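Local coordinates for N-acetyltransferase family protein (Bacillus anthracis, PDB 3LNB), which transfers an acetyl group from acetyl-coenzyme A to arylamines and inactivates the antibacterial drug sulfamethoxazole, at residues 40-45 with 65-70; 101-106 with 152-157. The protein carries 1 engineered substitution. All coordinates share one frame; numbering follows the deposited sequence.

Contact 2 is a buried contact near the centre of the chain, whereas contact 1, its centre about 11 Å away, is only partly buried and has Lys44 at its exposed margin. Contact 1 joins the ends of helices 34-42 and 55-65 by apolar packing around an arginine, with no hydrogen bond between the two segments; contact 2 lays helix 99-112 against the loop after strand 148-152 and binds it through an asparagine. They meet where Leu66 CB lies 3.9 Å from Leu102 CD2 and the Phe68 ring reaches Gly155 and Ala157. Segments 65-70 and 152-157 both touch coenzyme A.

Contact 1 of 2, residues 40-45 with 65-70; sequences FKRLKI and ILPFEN. Engineered in segment 65-70: Phe68 (natural residue Tyr). With COA (coenzyme A), chain B.
The chain leaves helix 34-42 and helix 55-65 at neighbouring points, with the CA atoms of Leu43 and Ile65 6.6 Å apart, and a Schellman motif with Lys44 as its C-prime residue closes the first helix. Arg42 and Ile65 carry the largest shares of the contact. The arginine chain starts out anti to the backbone N (chi1 179°) and bends at chi2 (77°), which lays the guanidinium along segment 65-70. Leu66 CD2 covers one face of that group, 3.6 Å from Arg42 NE, while Ile65 CG2 approaches obliquely to 3.3 Å from Arg42 NH2 and Pro67 CD borders NH1. The Arg42 and Ile65 side chains run antiparallel alongside one another. Beside them the Leu43 side chain runs roughly perpendicular to that of Leu66, its CD1 4.1 Å from Leu66 CG. At the outer margin Ile65 CD1 lies 3.8 Å from Lys44 CG, so the lysine contributes its aliphatic part. Farther along, Phe68, an engineered residue in place of tyrosine, turns its ring edge to the coenzyme A sulfur S1P, with CZ 3.5 Å from N4P of the cofactor. NE and NH1 of Arg42 find their acceptors outside the two segments, NE on Leu90 O and NH1 on Arg95 O. The two carbonyl oxygens probably offset part of the positive charge, while leucine, isoleucine and proline carbons pack around the guanidinium.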
# COMPACT_ATOMS: atom_id res chain seq x y z
N PHE A 40 -13.88 5.44 8.45
CA PHE A 40 -14.47 4.44 9.35
C PHE A 40 -15.51 3.58 8.64
O PHE A 40 -15.54 2.36 8.81
CB PHE A 40 -15.12 5.13 10.55
CG PHE A 40 -14.14 5.67 11.56
CD1 PHE A 40 -14.25 6.98 12.01
CD2 PHE A 40 -13.13 4.86 12.07
CE1 PHE A 40 -13.36 7.48 12.95
CE2 PHE A 40 -12.24 5.36 13.02
CZ PHE A 40 -12.36 6.67 13.46
N LYS A 41 -16.36 4.23 7.85
CA LYS A 41 -17.41 3.53 7.11
C LYS A 41 -16.84 2.54 6.10
O LYS A 41 -17.22 1.36 6.07
CB LYS A 41 -18.30 4.54 6.38
CG LYS A 41 -19.38 3.92 5.51
CD LYS A 41 -20.13 4.98 4.70
CE LYS A 41 -21.21 4.35 3.83
NZ LYS A 41 -21.94 5.37 3.03
N ARG A 42 -15.91 3.00 5.28
CA ARG A 42 -15.29 2.15 4.26
C ARG A 42 -14.59 0.94 4.87
O ARG A 42 -14.75 -0.18 4.38
CB ARG A 42 -14.28 2.95 3.44
CG ARG A 42 -13.55 2.16 2.36
CD ARG A 42 -14.41 1.92 1.12
NE ARG A 42 -13.59 1.54 -0.03
CZ ARG A 42 -13.56 0.33 -0.58
NH1 ARG A 42 -12.77 0.09 -1.62
NH2 ARG A 42 -14.32 -0.65 -0.10
N LEU A 43 -13.81 1.17 5.92
CA LEU A 43 -13.07 0.09 6.55
C LEU A 43 -13.87 -0.68 7.59
O LEU A 43 -13.32 -1.51 8.32
CB LEU A 43 -11.77 0.62 7.17
CG LEU A 43 -10.70 1.12 6.18
CD1 LEU A 43 -10.27 -0.02 5.27
CD2 LEU A 43 -11.25 2.28 5.34
N LYS A 44 -15.17 -0.41 7.65
CA LYS A 44 -16.07 -1.10 8.57
C LYS A 44 -15.56 -1.06 10.01
O LYS A 44 -15.63 -2.07 10.73
CB LYS A 44 -16.23 -2.55 8.16
CG LYS A 44 -16.35 -2.76 6.67
CD LYS A 44 -17.69 -2.32 6.13
CE LYS A 44 -18.24 -3.41 5.22
NZ LYS A 44 -17.21 -3.92 4.27
N ILE A 45 -15.02 0.08 10.42
CA ILE A 45 -14.52 0.24 11.77
C ILE A 45 -15.38 1.28 12.49
O ILE A 45 -15.53 2.40 12.01
CB ILE A 45 -13.05 0.71 11.77
CG1 ILE A 45 -12.15 -0.41 11.24
CG2 ILE A 45 -12.63 1.10 13.18
CD1 ILE A 45 -10.71 0.02 11.04
N ILE A 65 -9.78 -4.80 2.68
CA ILE A 65 -10.82 -4.07 1.95
C ILE A 65 -10.38 -3.17 0.80
O ILE A 65 -10.97 -3.19 -0.27
CB ILE A 65 -11.67 -3.24 2.95
CG1 ILE A 65 -12.37 -4.20 3.93
CG2 ILE A 65 -12.67 -2.37 2.21
CD1 ILE A 65 -13.00 -3.52 5.12
N LEU A 66 -9.34 -2.36 1.02
CA LEU A 66 -8.85 -1.46 -0.02
C LEU A 66 -7.93 -2.19 -1.00
O LEU A 66 -6.78 -2.48 -0.68
CB LEU A 66 -8.11 -0.28 0.62
CG LEU A 66 -8.95 0.65 1.49
CD1 LEU A 66 -8.07 1.74 2.06
CD2 LEU A 66 -10.09 1.25 0.66
N PRO A 67 -8.43 -2.49 -2.21
CA PRO A 67 -7.62 -3.19 -3.21
C PRO A 67 -6.43 -2.37 -3.69
O PRO A 67 -6.51 -1.14 -3.78
CB PRO A 67 -8.60 -3.44 -4.35
CG PRO A 67 -9.96 -3.34 -3.69
CD PRO A 67 -9.77 -2.21 -2.74
N PHE A 68 -5.33 -3.05 -3.97
CA PHE A 68 -4.13 -2.41 -4.50
C PHE A 68 -4.35 -2.51 -6.01
O PHE A 68 -4.39 -3.61 -6.55
CB PHE A 68 -2.88 -3.22 -4.09
CG PHE A 68 -1.61 -2.74 -4.74
CD1 PHE A 68 -0.84 -1.73 -4.16
CD2 PHE A 68 -1.17 -3.31 -5.94
CE1 PHE A 68 0.34 -1.30 -4.76
CE2 PHE A 68 0.01 -2.88 -6.54
CZ PHE A 68 0.77 -1.87 -5.95
N GLU A 69 -4.53 -1.38 -6.67
CA GLU A 69 -4.78 -1.40 -8.11
C GLU A 69 -4.31 -0.16 -8.87
O GLU A 69 -4.11 0.91 -8.29
CB GLU A 69 -6.27 -1.63 -8.38
CG GLU A 69 -7.24 -0.74 -7.59
CD GLU A 69 -7.85 0.39 -8.41
OE1 GLU A 69 -8.85 0.99 -7.95
OE2 GLU A 69 -7.32 0.69 -9.51
N ASN A 70 -4.15 -0.34 -10.18
CA ASN A 70 -3.67 0.71 -11.08
C ASN A 70 -4.65 0.90 -12.24
O ASN A 70 -4.24 1.35 -13.33
CB ASN A 70 -2.33 0.27 -11.67
CG ASN A 70 -2.49 -0.89 -12.64
OD1 ASN A 70 -3.45 -1.66 -12.55
ND2 ASN A 70 -1.54 -1.02 -13.57
N1A COA B . 2.51 -4.16 -11.79
C2A COA B . 1.69 -4.81 -12.60
N3A COA B . 1.59 -6.13 -12.57
C4A COA B . 2.32 -6.85 -11.71
C5A COA B . 3.19 -6.20 -10.85
C6A COA B . 3.28 -4.82 -10.90
N6A COA B . 4.09 -4.15 -10.08
N7A COA B . 3.78 -7.13 -10.10
C8A COA B . 3.29 -8.31 -10.47
N9A COA B . 2.40 -8.15 -11.45
C1B COA B . 1.57 -9.22 -12.04
C2B COA B . 2.38 -10.34 -12.68
O2B COA B . 2.82 -9.96 -13.98
C3B COA B . 1.32 -11.44 -12.77
O3B COA B . 0.61 -11.36 -14.01
P3B COA B . 0.07 -12.71 -14.69
O7A COA B . -0.59 -13.61 -13.71
O8A COA B . -0.91 -12.27 -15.88
O9A COA B . 1.36 -13.39 -15.36
C4B COA B . 0.38 -11.12 -11.60
O4B COA B . 0.87 -9.91 -11.00
C5B COA B . 0.40 -12.23 -10.55
O5B COA B . 1.72 -12.36 -10.00
P1A COA B . 2.06 -13.59 -9.04
O1A COA B . 3.53 -13.30 -8.44
O2A COA B . 2.00 -14.88 -9.76
O3A COA B . 1.00 -13.52 -7.83
P2A COA B . 1.12 -12.53 -6.57
O4A COA B . 1.93 -13.36 -5.45
O5A COA B . -0.22 -12.13 -6.10
O6A COA B . 2.06 -11.29 -6.98
CBP COA B . 1.65 -8.93 -6.44
CCP COA B . 1.51 -10.06 -7.46
CDP COA B . 0.74 -9.21 -5.24
CEP COA B . 1.24 -7.61 -7.09
CAP COA B . 3.11 -8.83 -5.98
OAP COA B . 3.95 -8.62 -7.11
C9P COA B . 3.30 -7.66 -5.00
O9P COA B . 2.88 -7.71 -3.85
N8P COA B . 3.97 -6.62 -5.51
C7P COA B . 4.29 -5.41 -4.74
C6P COA B . 4.06 -4.16 -5.60
C5P COA B . 4.75 -2.94 -4.99
O5P COA B . 5.98 -2.83 -5.04
N4P COA B . 3.95 -2.04 -4.43
C3P COA B . 4.49 -0.82 -3.80
C2P COA B . 4.84 0.23 -4.86
S1P COA B . 3.39 0.97 -5.69

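Contact 2 of 2, residues 101-106 with 152-157. With COA (coenzyme A), chain B.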
# COMPACT_ATOMS: atom_id res chain seq x y z
N GLU A 101 -1.30 6.33 -3.15
CA GLU A 101 -2.67 6.75 -2.89
C GLU A 101 -3.11 6.18 -1.55
O GLU A 101 -3.65 6.89 -0.70
CB GLU A 101 -3.61 6.27 -3.99
CG GLU A 101 -3.27 6.85 -5.36
CD GLU A 101 -4.11 6.24 -6.47
OE1 GLU A 101 -5.23 6.73 -6.71
OE2 GLU A 101 -3.63 5.27 -7.08
N LEU A 102 -2.88 4.88 -1.37
CA LEU A 102 -3.24 4.21 -0.13
C LEU A 102 -2.58 4.88 1.07
O LEU A 102 -3.25 5.20 2.05
CB LEU A 102 -2.83 2.73 -0.20
CG LEU A 102 -3.64 1.88 -1.19
CD1 LEU A 102 -2.99 0.51 -1.38
CD2 LEU A 102 -5.07 1.74 -0.65
N ASN A 103 -1.27 5.11 0.99
CA ASN A 103 -0.57 5.73 2.11
C ASN A 103 -0.79 7.23 2.26
O ASN A 103 -0.62 7.77 3.34
CB ASN A 103 0.93 5.42 2.04
CG ASN A 103 1.24 3.99 2.45
OD1 ASN A 103 0.55 3.41 3.29
ND2 ASN A 103 2.29 3.41 1.88
N SER A 104 -1.16 7.91 1.17
CA SER A 104 -1.44 9.33 1.28
C SER A 104 -2.75 9.47 2.05
O SER A 104 -2.88 10.32 2.92
CB SER A 104 -1.57 9.97 -0.11
OG SER A 104 -0.31 10.25 -0.68
N LEU A 105 -3.71 8.61 1.72
CA LEU A 105 -5.00 8.63 2.40
C LEU A 105 -4.82 8.32 3.88
O LEU A 105 -5.33 9.04 4.74
CB LEU A 105 -5.95 7.60 1.79
CG LEU A 105 -7.30 7.46 2.50
CD1 LEU A 105 -8.07 8.79 2.44
CD2 LEU A 105 -8.11 6.36 1.86
N LEU A 106 -4.09 7.25 4.17
CA LEU A 106 -3.85 6.87 5.56
C LEU A 106 -3.13 8.01 6.28
O LEU A 106 -3.38 8.25 7.46
CB LEU A 106 -3.00 5.59 5.62
CG LEU A 106 -2.60 5.12 7.02
CD1 LEU A 106 -3.84 4.92 7.88
CD2 LEU A 106 -1.81 3.82 6.93
N ILE A 152 4.91 2.96 8.70
CA ILE A 152 3.50 2.61 8.55
C ILE A 152 3.34 2.45 7.05
O ILE A 152 3.49 3.42 6.30
CB ILE A 152 2.57 3.75 9.03
CG1 ILE A 152 2.87 4.11 10.49
CG2 ILE A 152 1.11 3.31 8.90
CD1 ILE A 152 2.66 2.96 11.46
N ASP A 153 3.05 1.23 6.60
CA ASP A 153 2.92 1.00 5.17
C ASP A 153 1.74 0.11 4.80
O ASP A 153 1.70 -1.06 5.14
CB ASP A 153 4.21 0.37 4.64
CG ASP A 153 4.26 0.30 3.12
OD1 ASP A 153 3.26 0.66 2.46
OD2 ASP A 153 5.31 -0.11 2.59
N ALA A 154 0.78 0.70 4.10
CA ALA A 154 -0.40 -0.03 3.67
C ALA A 154 -0.42 -0.10 2.15
O ALA A 154 -1.45 -0.43 1.56
CB ALA A 154 -1.66 0.65 4.18
N GLY A 155 0.71 0.22 1.52
CA GLY A 155 0.75 0.21 0.07
C GLY A 155 1.66 -0.81 -0.60
O GLY A 155 1.81 -0.77 -1.82
N PHE A 156 2.25 -1.72 0.16
CA PHE A 156 3.16 -2.71 -0.41
C PHE A 156 2.46 -3.95 -0.99
O PHE A 156 3.02 -5.05 -0.96
CB PHE A 156 4.20 -3.13 0.65
CG PHE A 156 5.51 -3.61 0.07
CD1 PHE A 156 6.50 -4.13 0.90
CD2 PHE A 156 5.75 -3.55 -1.30
CE1 PHE A 156 7.72 -4.59 0.38
CE2 PHE A 156 6.97 -4.01 -1.84
CZ PHE A 156 7.95 -4.53 -0.99
N ALA A 157 1.25 -3.76 -1.50
CA ALA A 157 0.45 -4.82 -2.12
C ALA A 157 0.25 -6.09 -1.30
O ALA A 157 -0.56 -6.12 -0.37
CB ALA A 157 1.03 -5.17 -3.49
N1A COA B . 2.51 -4.16 -11.79
C2A COA B . 1.69 -4.81 -12.60
N3A COA B . 1.59 -6.13 -12.57
C4A COA B . 2.32 -6.85 -11.71
C5A COA B . 3.19 -6.20 -10.85
C6A COA B . 3.28 -4.82 -10.90
N6A COA B . 4.09 -4.15 -10.08
N7A COA B . 3.78 -7.13 -10.10
C8A COA B . 3.29 -8.31 -10.47
N9A COA B . 2.40 -8.15 -11.45
C1B COA B . 1.57 -9.22 -12.04
C2B COA B . 2.38 -10.34 -12.68
O2B COA B . 2.82 -9.96 -13.98
C3B COA B . 1.32 -11.44 -12.77
O3B COA B . 0.61 -11.36 -14.01
P3B COA B . 0.07 -12.71 -14.69
O7A COA B . -0.59 -13.61 -13.71
O8A COA B . -0.91 -12.27 -15.88
O9A COA B . 1.36 -13.39 -15.36
C4B COA B . 0.38 -11.12 -11.60
O4B COA B . 0.87 -9.91 -11.00
C5B COA B . 0.40 -12.23 -10.55
O5B COA B . 1.72 -12.36 -10.00
P1A COA B . 2.06 -13.59 -9.04
O1A COA B . 3.53 -13.30 -8.44
O2A COA B . 2.00 -14.88 -9.76
O3A COA B . 1.00 -13.52 -7.83
P2A COA B . 1.12 -12.53 -6.57
O4A COA B . 1.93 -13.36 -5.45
O5A COA B . -0.22 -12.13 -6.10
O6A COA B . 2.06 -11.29 -6.98
CBP COA B . 1.65 -8.93 -6.44
CCP COA B . 1.51 -10.06 -7.46
CDP COA B . 0.74 -9.21 -5.24
CEP COA B . 1.24 -7.61 -7.09
CAP COA B . 3.11 -8.83 -5.98
OAP COA B . 3.95 -8.62 -7.11
C9P COA B . 3.30 -7.66 -5.00
O9P COA B . 2.88 -7.71 -3.85
N8P COA B . 3.97 -6.62 -5.51
C7P COA B . 4.29 -5.41 -4.74
C6P COA B . 4.06 -4.16 -5.60
C5P COA B . 4.75 -2.94 -4.99
O5P COA B . 5.98 -2.83 -5.04
N4P COA B . 3.95 -2.04 -4.43
C3P COA B . 4.49 -0.82 -3.80
C2P COA B . 4.84 0.23 -4.86
S1P COA B . 3.39 0.97 -5.69
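Asn103 lays its carboxamide against the turn at Asp153, Ala154 and Gly155 and uses both ends of it. OD1 accepts from Ala154 N at 2.8 Å, in the carbonyl plane and on a lone pair (N-H...O 164°). ND2 donates almost straight to Asp153 OD1, 3.0 Å away, and also to Val139 O outside the two segments. This N-H lies in the amide plane but meets the oxygen from above the carboxylate plane, the two flat groups being turned 60° apart. Gly155 N reaches the same OD1 at 2.8 Å, nearly in line with the C-O bond and on the other side of the carboxylate plane from ND2, closing an Asx turn. Held by two donors, OD1 limits the rotation of the carboxylate and leaves OD2 to bond His138 NE2, consistent with Asp153 completing the Cys-His-Asp triad of arylamine N-acetyltransferases. One turn of the helix also brings two leucines to the loop: Leu102 CD1 lies 3.4 Å from the backbone oxygen Ala154 O, and Leu106 CD2 packs on Ile152 CG2 at 3.6 Å. Past the turn, Gly155 O lies 3.3 Å from C3P of coenzyme A, and Phe156 turns its ring edge to the cofactor's C5P. Around the contact, Leu106 and Ala154 rest on helix 55-65, Leu102 on helix 83-92, and Ile152 on strand 131-145, so helix 99-112 packs with helices 55-65 and 83-92 and meets the loop leaving strand 148-152.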